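Local coordinates for protein peroxisomal acyl-coenzyme A oxidase 1 (Arabidopsis thaliana, PDB 1W07) that catalyses the FAD-dependent oxidation of long- and medium-chain acyl-CoAs to 2-trans-enoyl-CoAs, passing the electrons to oxygen and releasing hydrogen peroxide, at residues B[302-307]-B[602-607]; B[322-325]-B[329-332]. The protein carries 1 engineered substitution. All coordinates share one frame; numbering follows the deposited sequence.

Contact 1: residues B[302-307]-B[602-607]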
ATOM      1  N   ILE B 302       9.709  -1.715  13.597  1.00 12.10           N
ATOM      2  CA  ILE B 302      10.666  -1.062  12.711  1.00 11.26           C
ATOM      3  C   ILE B 302      10.455   0.445  12.667  1.00 11.46           C
ATOM      4  O   ILE B 302      11.394   1.223  12.855  1.00 11.83           O
ATOM      5  CB  ILE B 302      10.582  -1.657  11.278  1.00 12.59           C
ATOM      6  CG1 ILE B 302      10.965  -3.149  11.324  1.00 10.38           C
ATOM      7  CG2 ILE B 302      11.516  -0.899  10.343  1.00 16.16           C
ATOM      8  CD1 ILE B 302      10.700  -3.938  10.017  1.00  9.91           C
ATOM      9  N   ALA B 303       9.222   0.861  12.416  1.00 10.09           N
ATOM     10  CA  ALA B 303       8.931   2.280  12.326  1.00 11.43           C
ATOM     11  C   ALA B 303       9.135   2.982  13.658  1.00 13.70           C
ATOM     12  O   ALA B 303       9.630   4.119  13.684  1.00 15.43           O
ATOM     13  CB  ALA B 303       7.494   2.503  11.802  1.00  9.34           C
ATOM     14  N   THR B 304       8.800   2.322  14.771  1.00 11.78           N
ATOM     15  CA  THR B 304       8.981   2.941  16.090  1.00 12.85           C
ATOM     16  C   THR B 304      10.464   3.170  16.393  1.00 13.65           C
ATOM     17  O   THR B 304      10.856   4.264  16.796  1.00 11.27           O
ATOM     18  CB  THR B 304       8.319   2.085  17.235  1.00 10.65           C
ATOM     19  OG1 THR B 304       6.909   1.990  17.009  1.00 11.10           O
ATOM     20  CG2 THR B 304       8.532   2.746  18.588  1.00 10.28           C
ATOM     21  N   ARG B 305      11.300   2.156  16.190  1.00 13.02           N
ATOM     22  CA  ARG B 305      12.721   2.333  16.462  1.00 13.12           C
ATOM     23  C   ARG B 305      13.324   3.371  15.525  1.00 13.47           C
ATOM     24  O   ARG B 305      14.030   4.281  15.968  1.00 13.21           O
ATOM     25  CB  ARG B 305      13.457   0.991  16.335  1.00 12.78           C
ATOM     26  CG  ARG B 305      13.087  -0.016  17.422  1.00 11.60           C
ATOM     27  CD  ARG B 305      13.806  -1.338  17.215  1.00 11.69           C
ATOM     28  NE  ARG B 305      13.593  -2.252  18.332  1.00  9.01           N
ATOM     29  CZ  ARG B 305      13.847  -3.552  18.298  1.00 10.35           C
ATOM     30  NH1 ARG B 305      13.617  -4.297  19.369  1.00 18.61           N
ATOM     31  NH2 ARG B 305      14.318  -4.108  17.193  1.00  6.72           N
ATOM     32  N   TYR B 306      13.049   3.261  14.226  1.00 12.88           N
ATOM     33  CA  TYR B 306      13.599   4.255  13.317  1.00 11.62           C
ATOM     34  C   TYR B 306      13.108   5.670  13.642  1.00 12.39           C
ATOM     35  O   TYR B 306      13.841   6.639  13.442  1.00 12.07           O
ATOM     36  CB  TYR B 306      13.249   3.924  11.875  1.00 11.16           C
ATOM     37  CG  TYR B 306      13.880   4.886  10.900  1.00 15.44           C
ATOM     38  CD1 TYR B 306      15.264   4.899  10.702  1.00 11.43           C
ATOM     39  CD2 TYR B 306      13.104   5.795  10.182  1.00 15.56           C
ATOM     40  CE1 TYR B 306      15.852   5.792   9.809  1.00 14.86           C
ATOM     41  CE2 TYR B 306      13.685   6.693   9.291  1.00 12.62           C
ATOM     42  CZ  TYR B 306      15.053   6.686   9.109  1.00 14.92           C
ATOM     43  OH  TYR B 306      15.621   7.573   8.224  1.00 15.23           O
ATOM     44  N   SER B 307      11.873   5.797  14.126  1.00 12.30           N
ATOM     45  CA  SER B 307      11.313   7.113  14.460  1.00 14.21           C
ATOM     46  C   SER B 307      12.046   7.736  15.647  1.00 12.71           C
ATOM     47  O   SER B 307      12.097   8.955  15.787  1.00 14.95           O
ATOM     48  CB  SER B 307       9.824   7.006  14.794  1.00 13.66           C
ATOM     49  OG  SER B 307       9.053   6.648  13.655  1.00 15.28           O
ATOM     50  N   ALA B 602      10.145   0.668  24.182  1.00 14.56           N
ATOM     51  CA  ALA B 602      10.011  -0.504  25.047  1.00 14.78           C
ATOM     52  C   ALA B 602       8.774  -1.314  24.654  1.00 16.84           C
ATOM     53  O   ALA B 602       8.785  -2.547  24.719  1.00 18.17           O
ATOM     54  CB  ALA B 602       9.919  -0.073  26.521  1.00 18.09           C
ATOM     55  N   LEU B 603       7.703  -0.636  24.239  1.00 17.37           N
ATOM     56  CA  LEU B 603       6.495  -1.364  23.842  1.00 16.38           C
ATOM     57  C   LEU B 603       6.727  -2.260  22.615  1.00 16.13           C
ATOM     58  O   LEU B 603       6.043  -3.276  22.454  1.00 15.71           O
ATOM     59  CB  LEU B 603       5.359  -0.378  23.571  1.00 19.42           C
ATOM     60  CG  LEU B 603       4.754   0.273  24.825  1.00 19.65           C
ATOM     61  CD1 LEU B 603       3.773   1.369  24.437  1.00 19.44           C
ATOM     62  CD2 LEU B 603       4.071  -0.800  25.649  1.00 18.46           C
ATOM     63  N   VAL B 604       7.677  -1.903  21.746  1.00 15.85           N
ATOM     64  CA  VAL B 604       7.939  -2.761  20.593  1.00 14.69           C
ATOM     65  C   VAL B 604       9.018  -3.787  20.927  1.00 16.26           C
ATOM     66  O   VAL B 604       9.116  -4.828  20.272  1.00 14.02           O
ATOM     67  CB  VAL B 604       8.330  -1.951  19.317  1.00 14.96           C
ATOM     68  CG1 VAL B 604       7.206  -0.978  18.977  1.00 10.89           C
ATOM     69  CG2 VAL B 604       9.698  -1.240  19.482  1.00  9.10           C
ATOM     70  N   ASP B 605       9.825  -3.504  21.956  1.00 17.06           N
ATOM     71  CA  ASP B 605      10.870  -4.449  22.361  1.00 15.21           C
ATOM     72  C   ASP B 605      10.154  -5.639  22.987  1.00 16.00           C
ATOM     73  O   ASP B 605      10.662  -6.763  22.988  1.00 16.03           O
ATOM     74  CB  ASP B 605      11.823  -3.847  23.402  1.00 14.46           C
ATOM     75  CG  ASP B 605      12.717  -2.752  22.841  1.00 18.93           C
ATOM     76  OD1 ASP B 605      13.042  -2.768  21.632  1.00 18.61           O
ATOM     77  OD2 ASP B 605      13.124  -1.872  23.646  1.00 19.61           O
ATOM     78  N   ALA B 606       8.965  -5.392  23.529  1.00 16.98           N
ATOM     79  CA  ALA B 606       8.182  -6.459  24.153  1.00 17.79           C
ATOM     80  C   ALA B 606       7.894  -7.598  23.172  1.00 16.70           C
ATOM     81  O   ALA B 606       7.590  -8.719  23.586  1.00 16.98           O
ATOM     82  CB  ALA B 606       6.882  -5.891  24.704  1.00 15.27           C
ATOM     83  N   PHE B 607       7.976  -7.304  21.875  1.00 17.26           N
ATOM     84  CA  PHE B 607       7.726  -8.306  20.829  1.00 15.13           C
ATOM     85  C   PHE B 607       8.845  -9.346  20.861  1.00 16.33           C
ATOM     86  O   PHE B 607       8.671 -10.482  20.413  1.00 16.40           O
ATOM     87  CB  PHE B 607       7.689  -7.622  19.452  1.00 17.35           C
ATOM     88  CG  PHE B 607       6.634  -6.545  19.330  1.00 11.29           C
ATOM     89  CD1 PHE B 607       6.777  -5.503  18.416  1.00 11.65           C
ATOM     90  CD2 PHE B 607       5.484  -6.584  20.121  1.00 13.40           C
ATOM     91  CE1 PHE B 607       5.782  -4.511  18.293  1.00 11.61           C
ATOM     92  CE2 PHE B 607       4.490  -5.606  20.009  1.00 10.05           C
ATOM     93  CZ  PHE B 607       4.642  -4.565  19.090  1.00  9.48           C
TER
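Asp605 OD1 takes two N-H groups of one guanidinium: Arg305 NH1 reaches it at 2.8 Å with an N-H...O angle of 162°, and Arg305 NE adds a weak bond at 3.4 Å. This salt bridge joins two helices of the acyl-CoA oxidase fold, 278-309 of the C-alpha1 domain and the short helix 600-605 of the C-terminal family region. OD1 lies close to the guanidinium plane, at its edge, and is met on its anti side, with the carboxylate turned 44° from the guanidinium. The other oxygen, OD2, is paired with Arg11, while Arg305 NH2 bonds to the carbonyl of Gly619; both charges are thus buried yet shared among several partners. Arg305 runs extended from CG to NE, which carries its head past Val604 to the aspartate. Next to the bridge Val604 supplies the apolar part: CG2 lies 4.2 Å from Arg305 CG, and CG1 packs against Thr304, whose CB is 3.7 Å away. The threonine hydroxyl bonds back to the carbonyl of Val300 within its own helix, and toward the valine, whose CG1 is a methyl, it only packs, Thr304 OG1 lying 3.6 Å from Val604 CG1.

Contact 2: residues B[322-325]-B[329-332]. With FAD (flavin-adenine dinucleotide), chain C.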
ATOM      1  N   THR B 322      15.159  17.363  16.426  1.00 18.39           N
ATOM      2  CA  THR B 322      14.190  16.564  17.184  1.00 16.23           C
ATOM      3  C   THR B 322      13.899  15.186  16.579  1.00 14.63           C
ATOM      4  O   THR B 322      13.766  15.044  15.362  1.00 13.39           O
ATOM      5  CB  THR B 322      12.833  17.325  17.274  1.00 17.66           C
ATOM      6  OG1 THR B 322      13.068  18.660  17.743  1.00 16.89           O
ATOM      7  CG2 THR B 322      11.862  16.613  18.209  1.00 20.60           C
ATOM      8  N   GLN B 323      13.762  14.173  17.429  1.00 14.87           N
ATOM      9  CA  GLN B 323      13.425  12.828  16.967  1.00 14.79           C
ATOM     10  C   GLN B 323      12.033  12.919  16.331  1.00 15.43           C
ATOM     11  O   GLN B 323      11.113  13.509  16.920  1.00 15.83           O
ATOM     12  CB  GLN B 323      13.403  11.874  18.154  1.00 12.18           C
ATOM     13  CG  GLN B 323      14.768  11.659  18.787  1.00 17.52           C
ATOM     14  CD  GLN B 323      14.655  11.093  20.181  1.00 16.78           C
ATOM     15  OE1 GLN B 323      14.394  11.826  21.133  1.00 20.27           O
ATOM     16  NE2 GLN B 323      14.819   9.782  20.308  1.00 16.60           N
ATOM     17  N   VAL B 324      11.855  12.345  15.143  1.00 12.05           N
ATOM     18  CA  VAL B 324      10.559  12.450  14.491  1.00 13.26           C
ATOM     19  C   VAL B 324       9.447  11.848  15.315  1.00 11.77           C
ATOM     20  O   VAL B 324       8.299  12.281  15.219  1.00 12.10           O
ATOM     21  CB  VAL B 324      10.558  11.836  13.054  1.00 14.57           C
ATOM     22  CG1 VAL B 324      11.527  12.624  12.177  1.00 13.40           C
ATOM     23  CG2 VAL B 324      10.895  10.351  13.090  1.00  9.56           C
ATOM     24  N   ILE B 325       9.785  10.879  16.162  1.00 11.98           N
ATOM     25  CA  ILE B 325       8.777  10.245  17.001  1.00 12.29           C
ATOM     26  C   ILE B 325       8.166  11.220  18.018  1.00 14.38           C
ATOM     27  O   ILE B 325       7.154  10.905  18.649  1.00 14.88           O
ATOM     28  CB  ILE B 325       9.352   9.024  17.736  1.00 14.54           C
ATOM     29  CG1 ILE B 325       8.207   8.173  18.295  1.00 15.68           C
ATOM     30  CG2 ILE B 325      10.286   9.465  18.858  1.00 19.05           C
ATOM     31  CD1 ILE B 325       8.658   6.808  18.834  1.00 15.65           C
ATOM     32  N   THR B 329       2.051  14.301  14.577  1.00 14.46           N
ATOM     33  CA  THR B 329       1.614  13.676  13.328  1.00 13.71           C
ATOM     34  C   THR B 329       2.242  12.272  13.234  1.00 16.83           C
ATOM     35  O   THR B 329       1.606  11.314  12.786  1.00 17.84           O
ATOM     36  CB  THR B 329       2.093  14.453  12.119  1.00 15.86           C
ATOM     37  OG1 THR B 329       3.479  14.753  12.295  1.00 15.51           O
ATOM     38  CG2 THR B 329       1.289  15.752  11.932  1.00 18.99           C
ATOM     39  N   GLN B 330       3.506  12.143  13.630  1.00 16.46           N
ATOM     40  CA  GLN B 330       4.176  10.842  13.588  1.00 14.42           C
ATOM     41  C   GLN B 330       3.471   9.918  14.594  1.00 13.29           C
ATOM     42  O   GLN B 330       3.211   8.752  14.300  1.00 12.82           O
ATOM     43  CB  GLN B 330       5.665  11.006  13.952  1.00 15.16           C
ATOM     44  CG  GLN B 330       6.585   9.812  13.614  1.00 12.85           C
ATOM     45  CD  GLN B 330       6.911   9.728  12.134  1.00 14.43           C
ATOM     46  OE1 GLN B 330       6.394  10.506  11.335  1.00 14.38           O
ATOM     47  NE2 GLN B 330       7.772   8.779  11.760  1.00 10.42           N
ATOM     48  N   GLN B 331       3.150  10.451  15.773  1.00 11.87           N
ATOM     49  CA  GLN B 331       2.489   9.675  16.833  1.00 14.79           C
ATOM     50  C   GLN B 331       1.065   9.244  16.444  1.00 12.63           C
ATOM     51  O   GLN B 331       0.638   8.110  16.727  1.00 14.74           O
ATOM     52  CB  GLN B 331       2.454  10.499  18.129  1.00 13.71           C
ATOM     53  CG  GLN B 331       3.839  11.011  18.545  1.00 14.02           C
ATOM     54  CD  GLN B 331       3.843  11.742  19.875  1.00 17.67           C
ATOM     55  OE1 GLN B 331       2.793  12.159  20.376  1.00 15.74           O
ATOM     56  NE2 GLN B 331       5.029  11.922  20.448  1.00 12.01           N
ATOM     57  N   ASN B 332       0.345  10.155  15.797  1.00 11.38           N
ATOM     58  CA  ASN B 332      -1.027   9.912  15.353  1.00 12.59           C
ATOM     59  C   ASN B 332      -1.076   8.872  14.237  1.00 14.05           C
ATOM     60  O   ASN B 332      -2.105   8.242  14.011  1.00 16.54           O
ATOM     61  CB  ASN B 332      -1.653  11.221  14.865  1.00 11.72           C
ATOM     62  CG  ASN B 332      -3.131  11.079  14.543  1.00 16.28           C
ATOM     63  OD1 ASN B 332      -3.915  10.630  15.377  1.00 15.83           O
ATOM     64  ND2 ASN B 332      -3.515  11.456  13.325  1.00 13.43           N
TER
HETATM   65  PA  FAD C1660      12.076  12.759   6.786  1.00 21.64           P
HETATM   66  O1A FAD C1660      11.894  14.194   6.471  1.00 24.42           O
HETATM   67  O2A FAD C1660      13.249  12.350   7.593  1.00 17.34           O
HETATM   68  O5B FAD C1660      10.726  12.216   7.474  1.00 22.19           O
HETATM   69  C5B FAD C1660      10.662  10.922   8.082  1.00 19.47           C
HETATM   70  C4B FAD C1660       9.400  10.818   8.945  1.00 19.76           C
HETATM   71  O4B FAD C1660       9.424  11.943   9.848  1.00 15.69           O
HETATM   72  C3B FAD C1660       8.140  10.980   8.089  1.00 16.85           C
HETATM   73  O3B FAD C1660       7.033  10.350   8.739  1.00 18.44           O
HETATM   74  C2B FAD C1660       7.964  12.497   8.072  1.00 17.50           C
HETATM   75  O2B FAD C1660       6.585  12.819   7.871  1.00 17.74           O
HETATM   76  C1B FAD C1660       8.317  12.803   9.530  1.00 15.32           C
HETATM   77  N9A FAD C1660       8.708  14.219   9.700  1.00 19.44           N
HETATM   78  C8A FAD C1660       9.871  14.758   9.329  1.00 21.05           C
HETATM   79  N7A FAD C1660       9.894  16.048   9.654  1.00 18.63           N
HETATM   80  C5A FAD C1660       8.738  16.332  10.248  1.00 20.55           C
HETATM   81  C6A FAD C1660       8.210  17.496  10.794  1.00 19.52           C
HETATM   82  N6A FAD C1660       8.921  18.618  10.813  1.00 21.18           N
HETATM   83  N1A FAD C1660       6.931  17.449  11.362  1.00 22.83           N
HETATM   84  C2A FAD C1660       6.222  16.241  11.371  1.00 19.60           C
HETATM   85  N3A FAD C1660       6.757  15.155  10.837  1.00 20.43           N
HETATM   86  C4A FAD C1660       7.980  15.172  10.283  1.00 19.44           C
HETATM   87  N1  FAD C1660      17.288  13.523  -3.410  1.00 13.38           N
HETATM   88  C2  FAD C1660      18.176  14.237  -4.224  1.00 18.64           C
HETATM   89  O2  FAD C1660      18.891  15.109  -3.737  1.00 19.46           O
HETATM   90  N3  FAD C1660      18.270  13.908  -5.583  1.00 15.09           N
HETATM   91  C4  FAD C1660      17.495  12.868  -6.114  1.00 20.12           C
HETATM   92  O4  FAD C1660      17.590  12.582  -7.305  1.00 20.62           O
HETATM   93  C4X FAD C1660      16.619  12.164  -5.298  1.00 17.01           C
HETATM   94  N5  FAD C1660      15.887  11.080  -5.805  1.00 17.67           N
HETATM   95  C5X FAD C1660      15.026  10.343  -4.983  1.00 13.91           C
HETATM   96  C6  FAD C1660      14.412   9.191  -5.464  1.00  7.99           C
HETATM   97  C7  FAD C1660      13.683   8.375  -4.600  1.00 13.11           C
HETATM   98  C7M FAD C1660      13.058   7.088  -5.144  1.00 10.62           C
HETATM   99  C8  FAD C1660      13.559   8.720  -3.254  1.00 13.47           C
HETATM  100  C8M FAD C1660      12.804   7.824  -2.265  1.00 11.11           C
HETATM  101  C9  FAD C1660      14.159   9.883  -2.782  1.00 14.89           C
HETATM  102  C9A FAD C1660      14.896  10.700  -3.639  1.00 12.03           C
HETATM  103  N10 FAD C1660      15.585  11.815  -3.145  1.00 14.57           N
HETATM  104  C10 FAD C1660      16.509  12.493  -3.952  1.00 16.03           C
HETATM  105  C1' FAD C1660      15.416  12.242  -1.735  1.00 16.49           C
HETATM  106  C2' FAD C1660      14.061  12.948  -1.599  1.00 17.93           C
HETATM  107  O2' FAD C1660      13.965  13.988  -2.576  1.00 22.28           O
HETATM  108  C3' FAD C1660      13.789  13.546  -0.215  1.00 22.00           C
HETATM  109  O3' FAD C1660      14.832  14.460   0.136  1.00 26.03           O
HETATM  110  C4' FAD C1660      13.670  12.477   0.874  1.00 20.10           C
HETATM  111  O4' FAD C1660      12.926  11.347   0.412  1.00 19.62           O
HETATM  112  C5' FAD C1660      12.980  13.068   2.103  1.00 20.94           C
HETATM  113  O5' FAD C1660      12.647  12.019   3.013  1.00 24.70           O
HETATM  114  P   FAD C1660      13.368  11.903   4.444  1.00 22.99           P
HETATM  115  O1P FAD C1660      14.020  10.576   4.502  1.00 24.21           O
HETATM  116  O2P FAD C1660      14.192  13.111   4.671  1.00 22.72           O
HETATM  117  O3P FAD C1660      12.091  11.908   5.422  1.00 23.70           O
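Val324 and Ile325 form the start of a 3-10 turn that leads into helix 328-363, and across this bend they meet Gln330 and Gln331 on the first turn of that helix, beside the adenosine half of FAD in the C-alpha1 domain. Val324 works on two fronts. Its CG1 presses on the ribose, 3.2 Å from O4B of FAD, and its CG2 sits 3.7 Å from Gln330 NE2. The carbonyl of the same valine lies against the root of the glutamine chain, Val324 O being 3.2 Å from Gln330 CB. Gln330 CG lies opposite the backbone N (chi1 -165°), and the chain bends at chi2, 76°, which swings the amide round to the cofactor. There OE1 accepts a 2.7 Å hydrogen bond from the ribose hydroxyl O3B, while NE2 is held by the carbonyl of Leu398 and the hydroxyl of Ser307, two acceptors that would favour this amide orientation, with OE1 toward the sugar. A leucine at Gln330 would probably leave O3B without its acceptor and the Leu398 carbonyl without its amide donor. From the same helical turn, Thr329 OG1 approaches the adenine, 3.3 Å from C2A of FAD. Ile325 points its CB away from 329-332, its side chain packs on Thr304 and Ser307 of helix 278-309, and its carbonyl goes to helix 328-363 instead. Gln331, whose OE1 is bonded to Lys328, extends beyond CG and sends NE2 to Ile325 O, 3.0 Å away and on a lone pair in the carbonyl plane.

How the contacts relate
The two contacts lie with centres about 13 Å apart, on the same side of the chain's centre. Segment 322-325 and helix 328-363 follow helix 278-309 in the chain, so contact 2 is nested inside the long, mostly helical part of the chain that contact 1 closes between the C-alpha1 domain and the C-terminal region. They meet at the end of 302-307: Ser307 O probably accepts a hydrogen bond from Ile325 N at 3.0 Å, and the Ile325 side chain packs near Thr304 O. Helix 278-309 therefore touches both the cofactor-binding turn and helix 600-605. Other FAD contacts come from the second subunit, including Ser144 and Thr422, so contact 2 contributes one part of a site built at the dimer interface.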